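Local coordinates for protein UDP-D-quinovosamine 4-dehydrogenase (Vibrio fischeri, PDB 3NKL) that probably takes part in oxidation and dehydration of nucleotide sugars, this chain being a Rossmann-like, CoA-binding-type domain of a longer membrane protein, at residues T44-G48 with I49-R53; T97-L101 with D102-N106. All blocks are in the same frame, centred on the assembly; numbering follows the deposited sequence. Where two conformers were deposited one is given.

Contact 1. Residues T44-G48 with I49-R53; sequences TTMQG and ITIYR. With SO4 (sulfate ion), chain K.
Met46 and Ile49 face each other as a hydrogen-bonded pair. Met46 N gives its hydrogen to Ile49 O at 2.8 Å. In return Ile49 N reaches Met46 O at 3.1 Å, and the pair closes the turn. One step on, Ile51 N donates to Thr44 O at 2.9 Å. The type I' turn between the strands needs positive phi at both corners; Gly48 takes this easily, whereas Gln47 adopts phi 55°, less usual for a residue with a side chain. Thr45 and Thr50, the non-hydrogen-bonded pair, stand on one face, with Thr45 CG2 4.1 Å from Thr50 CB; branched residues suit extended backbone. On the other side Ile51 points its CG1 arm away from its own carbonyl carbon, bringing Ile51 CD1 to 3.5 Å from Thr44 OG1, a hydroxyl bonded to Lys41 O. Ile49 and Ile51 both rest on Phe34 of the neighbouring strand, which suits their apolar, branched side chains. Beyond the strand, Arg53 NH2 makes a weak bond to sulfate O3 (2.6 Å), which lies at the edge of the guanidinium; the ion, also bound by Lys55 N, probably comes from the crystallisation liquor. The whole is a beta hairpin closed by a two-residue type I' turn, at the margin of a Rossmann-type sheet.

Contact 2. Residues T97-L101 with D102-N106; sequences TIPNL and DDLVN
The first turn of the short helix 101-105 is built where Asn100 and Leu101 meet Asp103, Leu104 and Val105, just after the chain leaves strand 94-97. Asn100 holds the N-cap position, yet its side chain makes no capping bond; its carbonyl does the backbone work instead. Asn100 O receives weak bonds from Asp103 N at 3.0 Å and from Leu104 N. Leu104 N also donates to Leu101 O at 2.9 Å, and Val105 N reaches the same oxygen weakly, so the short helix mixes i to i+3 with i to i+4 bonding.

The carboxylate of Asp103 is tied back to Asn100 by water. One water accepts from Asn100 N and donates to Asp103 OD2 at 2.6 Å; a second accepts from Asn100 ND2 and donates to that same oxygen. A capping box needs the N-cap backbone N-H bonded to the Asp103 side chain and the N-cap side chain bonded to Asp103 N; here the first link runs through water and the second is absent.

On the apolar side, Leu104 turns its CG away from its own carbonyl carbon (chi1 -65°), which carries Leu104 CD2 to 3.8 Å from Pro99 CB, the two side chains crossing at nearly a right angle. Its other methyl, Leu104 CD1, lies 4.2 Å from Ile98 CD1. Pro99 suits the extended stretch leading into the N-cap, and its ring offers Leu104 an apolar surface; Ile98 also packs on Ala15 and Leu19 of helix 14-25. Leu101 turns outward to Leu17 of the second subunit, while Asp102 OD1 is bonded by Gln47 of that subunit.

Two waters thus serve Asn100 N and ND2 while both donate to Asp103 OD2, and the nearby amide ends of the first turn would tend to stabilise the negative charge of Asp103.

Overall arrangement
The two contacts follow one another along the chain and do not touch: their centres are 23 Å apart, with nearest atoms about 13 Å away. Both are partly buried and near the surface. Contact 1 belongs to the edge of the sheet and relies on regular strand-to-strand backbone bonds, with its isoleucines turned inward. Contact 2 lies past strand 94-97 and relies on bent, mostly weak helix-start bonds, water and a small apolar cluster. Helix 14-25 is common ground, since Ile49 and Ile98 both pack on it. The two regions also meet across the dimer, the turn of contact 1 in the second subunit touching contact 2.

Contact 1. Residues T44-G48 with I49-R53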
ATOM      1  N   THR B  44      10.963  11.473   3.136  1.00 43.24           N
ATOM      2  CA  THR B  44      10.684  11.023   4.501  1.00 47.06           C
ATOM      3  C   THR B  44      11.528   9.782   4.765  1.00 49.91           C
ATOM      4  O   THR B  44      12.200   9.290   3.859  1.00 45.15           O
ATOM      5  CB  THR B  44       9.195  10.736   4.753  1.00 49.57           C
ATOM      6  OG1 THR B  44       8.751   9.660   3.922  1.00 46.81           O
ATOM      7  CG2 THR B  44       8.348  11.981   4.475  1.00 51.22           C
ATOM      8  N   THR B  45      11.527   9.283   5.994  1.00 50.75           N
ATOM      9  CA  THR B  45      12.348   8.113   6.299  1.00 54.97           C
ATOM     10  C   THR B  45      11.560   7.031   7.022  1.00 64.82           C
ATOM     11  O   THR B  45      10.715   7.321   7.867  1.00 68.62           O
ATOM     12  CB  THR B  45      13.578   8.473   7.140  1.00 58.63           C
ATOM     13  OG1 THR B  45      13.214   8.501   8.524  1.00 69.30           O
ATOM     14  CG2 THR B  45      14.147   9.824   6.724  1.00 54.40           C
HETATM   15  N   MSE B  46      11.858   5.787   6.684  0.50 62.48           N
HETATM   16  CA  MSE B  46      11.253   4.665   7.362  0.50 62.40           C
HETATM   17  C   MSE B  46      12.319   3.640   7.661  0.50 68.58           C
HETATM   18  O   MSE B  46      13.006   3.148   6.770  0.50 67.60           O
HETATM   19  CB  MSE B  46      10.119   4.078   6.534  0.50 57.01           C
HETATM   20  CG  MSE B  46       8.894   4.958   6.547  0.50 55.92           C
HETATM   21 SE   MSE B  46       8.362   5.353   8.381  0.50 69.49          SE
HETATM   22  CE  MSE B  46       7.326   6.978   8.056  0.50 48.72           C
ATOM     23  N   GLN B  47      12.470   3.354   8.942  1.00 74.34           N
ATOM     24  CA  GLN B  47      13.507   2.434   9.401  1.00 73.94           C
ATOM     25  C   GLN B  47      14.915   2.816   8.953  1.00 71.13           C
ATOM     26  O   GLN B  47      15.715   1.953   8.595  1.00 72.80           O
ATOM     27  CB  GLN B  47      13.198   1.005   8.960  1.00 83.57           C
ATOM     28  CG  GLN B  47      11.958   0.425   9.607  1.00 94.67           C
ATOM     29  CD  GLN B  47      11.824  -1.062   9.365  1.00100.59           C
ATOM     30  OE1 GLN B  47      11.932  -1.533   8.231  1.00 97.49           O
ATOM     31  NE2 GLN B  47      11.581  -1.815  10.434  1.00104.20           N
ATOM     32  N   GLY B  48      15.224   4.106   8.981  1.00 65.71           N
ATOM     33  CA  GLY B  48      16.571   4.553   8.679  1.00 69.73           C
ATOM     34  C   GLY B  48      16.863   4.583   7.195  1.00 64.37           C
ATOM     35  O   GLY B  48      17.960   4.944   6.769  1.00 63.72           O
ATOM     36  N   ILE B  49      15.867   4.198   6.410  1.00 63.35           N
ATOM     37  CA  ILE B  49      15.958   4.233   4.962  1.00 58.00           C
ATOM     38  C   ILE B  49      15.160   5.440   4.521  1.00 46.26           C
ATOM     39  O   ILE B  49      14.043   5.629   4.986  1.00 49.76           O
ATOM     40  CB  ILE B  49      15.254   3.003   4.348  1.00 55.11           C
ATOM     41  CG1 ILE B  49      15.430   1.777   5.237  1.00 60.34           C
ATOM     42  CG2 ILE B  49      15.749   2.725   2.945  1.00 54.19           C
ATOM     43  CD1 ILE B  49      14.807   0.544   4.660  1.00 60.10           C
ATOM     44  N   THR B  50      15.687   6.253   3.614  1.00 36.06           N
ATOM     45  CA  THR B  50      14.837   7.319   3.101  1.00 36.46           C
ATOM     46  C   THR B  50      14.082   6.932   1.814  1.00 35.32           C
ATOM     47  O   THR B  50      14.475   6.008   1.085  1.00 33.54           O
ATOM     48  CB  THR B  50      15.544   8.718   3.078  1.00 45.88           C
ATOM     49  OG1 THR B  50      15.604   9.239   1.747  1.00 49.24           O
ATOM     50  CG2 THR B  50      16.929   8.640   3.685  1.00 42.37           C
ATOM     51  N   ILE B  51      12.968   7.622   1.594  1.00 26.72           N
ATOM     52  CA  ILE B  51      12.024   7.360   0.514  1.00 25.23           C
ATOM     53  C   ILE B  51      12.123   8.486  -0.504  1.00 29.22           C
ATOM     54  O   ILE B  51      12.173   9.650  -0.121  1.00 34.53           O
ATOM     55  CB  ILE B  51      10.573   7.349   1.052  1.00 24.54           C
ATOM     56  CG1 ILE B  51      10.380   6.278   2.121  1.00 29.75           C
ATOM     57  CG2 ILE B  51       9.579   7.101  -0.065  1.00 22.53           C
ATOM     58  CD1 ILE B  51       9.019   6.353   2.785  1.00 36.22           C
ATOM     59  N   TYR B  52      12.155   8.155  -1.793  1.00 24.65           N
ATOM     60  CA  TYR B  52      12.313   9.178  -2.826  1.00 25.17           C
ATOM     61  C   TYR B  52      11.274   9.020  -3.925  1.00 28.48           C
ATOM     62  O   TYR B  52      10.841   7.913  -4.226  1.00 28.00           O
ATOM     63  CB  TYR B  52      13.702   9.113  -3.483  1.00 24.18           C
ATOM     64  CG  TYR B  52      14.865   9.284  -2.544  1.00 29.84           C
ATOM     65  CD1 TYR B  52      15.401  10.542  -2.300  1.00 41.99           C
ATOM     66  CD2 TYR B  52      15.437   8.192  -1.908  1.00 31.25           C
ATOM     67  CE1 TYR B  52      16.480  10.705  -1.446  1.00 45.80           C
ATOM     68  CE2 TYR B  52      16.520   8.343  -1.058  1.00 34.30           C
ATOM     69  CZ  TYR B  52      17.029   9.605  -0.828  1.00 40.50           C
ATOM     70  OH  TYR B  52      18.084   9.764   0.028  1.00 44.36           O
ATOM     71  N   ARG B  53      10.908  10.138  -4.543  1.00 28.50           N
ATOM     72  CA  ARG B  53      10.029  10.119  -5.700  1.00 30.54           C
ATOM     73  C   ARG B  53      10.790   9.488  -6.863  1.00 29.64           C
ATOM     74  O   ARG B  53      12.038   9.490  -6.880  1.00 26.13           O
ATOM     75  CB  ARG B  53       9.596  11.547  -6.060  1.00 35.96           C
ATOM     76  CG  ARG B  53      10.788  12.455  -6.393  1.00 57.40           C
ATOM     77  CD  ARG B  53      10.503  13.397  -7.565  1.00 68.92           C
ATOM     78  NE  ARG B  53      10.037  14.715  -7.155  1.00 74.87           N
ATOM     79  CZ  ARG B  53       9.259  15.499  -7.899  1.00 84.54           C
ATOM     80  NH1 ARG B  53       8.887  16.687  -7.445  1.00 92.40           N
ATOM     81  NH2 ARG B  53       8.844  15.093  -9.092  1.00 80.97           N
TER
HETATM   82  S   SO4 K 144       8.117  11.886 -10.456  1.00 68.90           S
HETATM   83  O1  SO4 K 144       9.051  11.753  -9.346  1.00 42.16           O
HETATM   84  O2  SO4 K 144       6.802  11.355 -10.064  1.00 71.87           O
HETATM   85  O3  SO4 K 144       7.985  13.309 -10.785  1.00 76.15           O
HETATM   86  O4  SO4 K 144       8.609  11.159 -11.629  1.00 73.04           O

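Contact 2. Residues T97-L101 with D102-N106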
ATOM      1  N   THR B  97       9.765  -8.996  -8.343  1.00 13.32           N
ATOM      2  CA  THR B  97       8.538  -8.566  -7.671  1.00 13.86           C
ATOM      3  C   THR B  97       8.104  -9.533  -6.577  1.00 14.10           C
ATOM      4  O   THR B  97       8.286 -10.753  -6.699  1.00 15.06           O
ATOM      5  CB  THR B  97       7.348  -8.397  -8.670  1.00 20.09           C
ATOM      6  OG1 THR B  97       6.164  -7.993  -7.952  1.00 15.61           O
ATOM      7  CG2 THR B  97       7.051  -9.698  -9.399  1.00 14.91           C
ATOM      8  N   ILE B  98       7.503  -8.995  -5.518  1.00 13.68           N
ATOM      9  CA  ILE B  98       6.866  -9.852  -4.516  1.00 15.35           C
ATOM     10  C   ILE B  98       5.560 -10.386  -5.126  1.00 14.27           C
ATOM     11  O   ILE B  98       5.149  -9.922  -6.195  1.00 16.13           O
ATOM     12  CB  ILE B  98       6.588  -9.070  -3.217  1.00 13.59           C
ATOM     13  CG1 ILE B  98       5.452  -8.055  -3.408  1.00 15.96           C
ATOM     14  CG2 ILE B  98       7.880  -8.363  -2.715  1.00 13.30           C
ATOM     15  CD1 ILE B  98       5.043  -7.387  -2.058  1.00 19.31           C
ATOM     16  N   PRO B  99       4.893 -11.342  -4.450  1.00 14.40           N
ATOM     17  CA  PRO B  99       3.639 -11.900  -4.977  1.00 16.89           C
ATOM     18  C   PRO B  99       2.513 -10.890  -5.200  1.00 17.80           C
ATOM     19  O   PRO B  99       2.553  -9.780  -4.684  1.00 15.72           O
ATOM     20  CB  PRO B  99       3.205 -12.912  -3.880  1.00 12.65           C
ATOM     21  CG  PRO B  99       4.542 -13.338  -3.274  1.00 19.44           C
ATOM     22  CD  PRO B  99       5.340 -12.047  -3.230  1.00 15.69           C
ATOM     23  N   ASN B 100       1.509 -11.304  -5.961  1.00 16.06           N
ATOM     24  CA  ASN B 100       0.284 -10.529  -6.125  1.00 18.58           C
ATOM     25  C   ASN B 100      -0.505 -10.477  -4.825  1.00 20.99           C
ATOM     26  O   ASN B 100      -0.389 -11.354  -3.960  1.00 16.07           O
ATOM     27  CB  ASN B 100      -0.587 -11.121  -7.231  1.00 16.98           C
ATOM     28  CG  ASN B 100       0.089 -11.049  -8.580  1.00 24.71           C
ATOM     29  OD1 ASN B 100       0.794 -10.077  -8.870  1.00 18.00           O
ATOM     30  ND2 ASN B 100      -0.101 -12.081  -9.408  1.00 22.65           N
ATOM     31  N   LEU B 101      -1.327  -9.449  -4.709  1.00 20.07           N
ATOM     32  CA  LEU B 101      -2.092  -9.202  -3.502  1.00 16.34           C
ATOM     33  C   LEU B 101      -2.863 -10.429  -3.011  1.00 19.56           C
ATOM     34  O   LEU B 101      -2.805 -10.783  -1.833  1.00 20.54           O
ATOM     35  CB  LEU B 101      -3.058  -8.032  -3.720  1.00 20.92           C
ATOM     36  CG  LEU B 101      -3.441  -7.686  -2.282  1.00 29.13           C
ATOM     37  CD1 LEU B 101      -2.895  -6.335  -1.812  1.00 21.50           C
ATOM     38  CD2 LEU B 101      -4.897  -7.905  -1.989  1.00 22.68           C
ATOM     39  N   ASP B 102      -3.579 -11.084  -3.914  1.00 17.87           N
ATOM     40  CA  ASP B 102      -4.484 -12.149  -3.501  1.00 25.21           C
ATOM     41  C   ASP B 102      -3.696 -13.332  -2.955  1.00 23.83           C
ATOM     42  O   ASP B 102      -4.209 -14.088  -2.141  1.00 25.27           O
ATOM     43  CB  ASP B 102      -5.399 -12.594  -4.650  1.00 27.50           C
ATOM     44  CG  ASP B 102      -6.559 -11.614  -4.894  1.00 39.68           C
ATOM     45  OD1 ASP B 102      -7.012 -10.934  -3.943  1.00 37.11           O
ATOM     46  OD2 ASP B 102      -7.016 -11.521  -6.047  1.00 45.52           O
ATOM     47  N   ASP B 103      -2.441 -13.470  -3.378  1.00 25.04           N
ATOM     48  CA  ASP B 103      -1.593 -14.555  -2.871  1.00 23.56           C
ATOM     49  C   ASP B 103      -0.959 -14.195  -1.538  1.00 25.68           C
ATOM     50  O   ASP B 103      -0.478 -15.065  -0.811  1.00 26.38           O
ATOM     51  CB  ASP B 103      -0.513 -14.965  -3.889  1.00 18.62           C
ATOM     52  CG  ASP B 103      -1.120 -15.585  -5.141  1.00 29.77           C
ATOM     53  OD1 ASP B 103      -2.110 -16.329  -4.991  1.00 33.34           O
ATOM     54  OD2 ASP B 103      -0.636 -15.310  -6.262  1.00 28.24           O
ATOM     55  N   LEU B 104      -0.950 -12.914  -1.210  1.00 20.05           N
ATOM     56  CA  LEU B 104      -0.430 -12.500   0.087  1.00 24.04           C
ATOM     57  C   LEU B 104      -1.485 -12.622   1.178  1.00 27.05           C
ATOM     58  O   LEU B 104      -1.169 -12.850   2.344  1.00 29.09           O
ATOM     59  CB  LEU B 104       0.029 -11.054   0.041  1.00 21.61           C
ATOM     60  CG  LEU B 104       1.209 -10.815  -0.886  1.00 20.59           C
ATOM     61  CD1 LEU B 104       1.535  -9.329  -0.863  1.00 22.48           C
ATOM     62  CD2 LEU B 104       2.373 -11.639  -0.384  1.00 24.37           C
ATOM     63  N   VAL B 105      -2.741 -12.449   0.812  1.00 22.45           N
ATOM     64  CA  VAL B 105      -3.762 -12.239   1.857  1.00 21.54           C
ATOM     65  C   VAL B 105      -4.034 -13.516   2.660  1.00 38.47           C
ATOM     66  O   VAL B 105      -4.083 -13.497   3.893  1.00 44.01           O
ATOM     67  CB  VAL B 105      -5.067 -11.593   1.298  1.00 31.98           C
ATOM     68  CG1 VAL B 105      -5.703 -12.476   0.269  1.00 37.40           C
ATOM     69  CG2 VAL B 105      -6.048 -11.291   2.443  1.00 35.13           C
ATOM     70  N   ASN B 106      -4.186 -14.627   1.953  1.00 48.68           N
ATOM     71  CA  ASN B 106      -4.397 -15.923   2.585  1.00 60.72           C
ATOM     72  C   ASN B 106      -3.079 -16.548   3.063  1.00 61.36           C
ATOM     73  O   ASN B 106      -3.040 -17.696   3.504  1.00 62.35           O
ATOM     74  CB  ASN B 106      -5.106 -16.865   1.605  1.00 63.98           C
ATOM     75  CG  ASN B 106      -4.362 -17.006   0.268  1.00 61.88           C
ATOM     76  OD1 ASN B 106      -3.452 -16.232  -0.051  1.00 44.79           O
ATOM     77  ND2 ASN B 106      -4.759 -18.002  -0.520  1.00 64.88           N
TER
HETATM   78  O   HOH W   1       1.530 -13.972  -6.828  1.00 21.78           O
HETATM   79  O   HOH W   2      -1.840 -14.294  -8.515  1.00 38.85           O